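Local coordinates for envelope protein (White spot syndrome virus, PDB 7DDA) that serves as a viral envelope protein whose C-terminal domain binds sulfate and, through these sites, probably heparin-like chains, at residues Thr88-Ser92 against Gly93-Lys97. Sequence-based numbering, arbitrary orientation.
Sequences TDSDS and GNTKK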
# COMPACT_ATOMS: atom_id res chain seq x y z
N THR A 88 6.26 -19.38 -14.19
CA THR A 88 5.67 -20.55 -14.82
C THR A 88 4.18 -20.35 -15.06
O THR A 88 3.45 -19.86 -14.19
CB THR A 88 5.85 -21.80 -13.95
OG1 THR A 88 5.05 -21.66 -12.78
CG2 THR A 88 7.32 -21.94 -13.53
N ASP A 89 3.71 -20.74 -16.24
CA ASP A 89 2.28 -20.81 -16.47
C ASP A 89 1.72 -22.05 -15.79
O ASP A 89 2.40 -23.06 -15.65
CB ASP A 89 1.96 -20.87 -17.96
CG ASP A 89 2.44 -19.65 -18.70
OD1 ASP A 89 2.07 -18.52 -18.29
OD2 ASP A 89 3.21 -19.81 -19.67
N SER A 90 0.47 -21.95 -15.36
CA SER A 90 -0.30 -23.16 -15.13
C SER A 90 -0.62 -23.82 -16.48
O SER A 90 -0.69 -23.16 -17.52
CB SER A 90 -1.58 -22.84 -14.36
OG SER A 90 -2.53 -22.17 -15.17
N ASP A 91 -0.79 -25.15 -16.47
CA ASP A 91 -1.07 -25.84 -17.73
C ASP A 91 -2.40 -25.38 -18.34
O ASP A 91 -2.56 -25.39 -19.57
CB ASP A 91 -1.04 -27.35 -17.53
CG ASP A 91 0.37 -27.92 -17.58
OD1 ASP A 91 1.14 -27.56 -18.50
OD2 ASP A 91 0.73 -28.71 -16.68
N SER A 92 -3.36 -24.96 -17.50
CA SER A 92 -4.54 -24.28 -18.01
C SER A 92 -4.19 -22.99 -18.75
O SER A 92 -4.92 -22.58 -19.66
CB SER A 92 -5.50 -23.98 -16.85
OG SER A 92 -4.96 -23.02 -15.95
N GLY A 93 -3.08 -22.35 -18.38
CA GLY A 93 -2.74 -21.05 -18.92
C GLY A 93 -3.57 -19.90 -18.40
O GLY A 93 -3.44 -18.78 -18.90
N ASN A 94 -4.44 -20.14 -17.42
CA ASN A 94 -5.24 -19.05 -16.87
C ASN A 94 -4.55 -18.34 -15.72
O ASN A 94 -4.96 -17.22 -15.37
CB ASN A 94 -6.58 -19.58 -16.38
CG ASN A 94 -7.52 -19.87 -17.51
OD1 ASN A 94 -7.51 -20.98 -18.05
ND2 ASN A 94 -8.33 -18.87 -17.90
N THR A 95 -3.53 -18.96 -15.12
CA THR A 95 -2.80 -18.33 -14.04
C THR A 95 -1.31 -18.42 -14.30
O THR A 95 -0.82 -19.18 -15.15
CB THR A 95 -3.10 -18.95 -12.66
OG1 THR A 95 -2.71 -20.33 -12.63
CG2 THR A 95 -4.59 -18.82 -12.33
N LYS A 96 -0.60 -17.64 -13.52
CA LYS A 96 0.82 -17.40 -13.66
C LYS A 96 1.40 -17.48 -12.25
O LYS A 96 0.80 -16.95 -11.31
CB LYS A 96 1.03 -16.01 -14.24
CG LYS A 96 2.38 -15.73 -14.78
CD LYS A 96 2.33 -15.90 -16.27
CE LYS A 96 3.67 -15.63 -16.84
NZ LYS A 96 3.99 -16.50 -17.99
N LYS A 97 2.53 -18.17 -12.09
CA LYS A 97 3.20 -18.22 -10.80
C LYS A 97 4.54 -17.50 -10.91
O LYS A 97 5.40 -17.90 -11.69
CB LYS A 97 3.39 -19.66 -10.34
CG LYS A 97 4.19 -19.79 -9.07
CD LYS A 97 3.49 -19.16 -7.89
CE LYS A 97 4.41 -19.14 -6.66
NZ LYS A 97 5.14 -20.43 -6.42
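Thr88 and Lys97 form an antiparallel hydrogen-bonded pair, Thr88 N to Lys97 O and Lys97 N to Thr88 O both within 3.0 Å, and beyond them the chain reverses through a type I turn from Ser90 to Gly93. Asp89 and Lys96 follow as the non-hydrogen-bonded pair, their side chains running side by side on the same face of the ribbon. Lys96 starts out extended, its CG trans to the main-chain N (chi1 -165°), then bends at chi2 and chi4, which brings NZ to Asp89 OD1, 2.8 Å away and tilted out of the carboxylate plane, a salt bridge; CD passes beside the same oxygen. Glu42 is a second acidic partner of this ammonium, so two carboxylates probably share its charge. On the other face Thr88 OG1 rests against Lys97 CB at 3.6 Å, whereas the lysine chain leads away to a salt bridge with Glu134. Nearer the turn, Ser90 N donates to Thr95 O at 3.1 Å. With OG between its backbone N and carbonyl carbon (chi1 73°), Ser90 turns its hydroxyl into the loop, where a hydrogen bond of 2.7 Å links Ser90 OG to Ser92 OG. Ser90 OG also lies 3.1 Å from Thr95 OG1, a weak contact at most, since its one proton has other acceptors within reach. Ser92 OG accepts Asn94 N; a short hydroxyl side chain suits this place because it can reach a backbone N-H two residues on. Thr95 packs on Leu151 of the same chain and on Ile124 of a second subunit; beta-branched threonine, here as at Thr88, suits extended strand backbone. Together these features make a beta hairpin joining edge strand 80-89 to 95-104, its type I turn closed by Gly93 N to Ser90 O, with glycine taking the left-handed conformation (phi 74°) at the turn's last position.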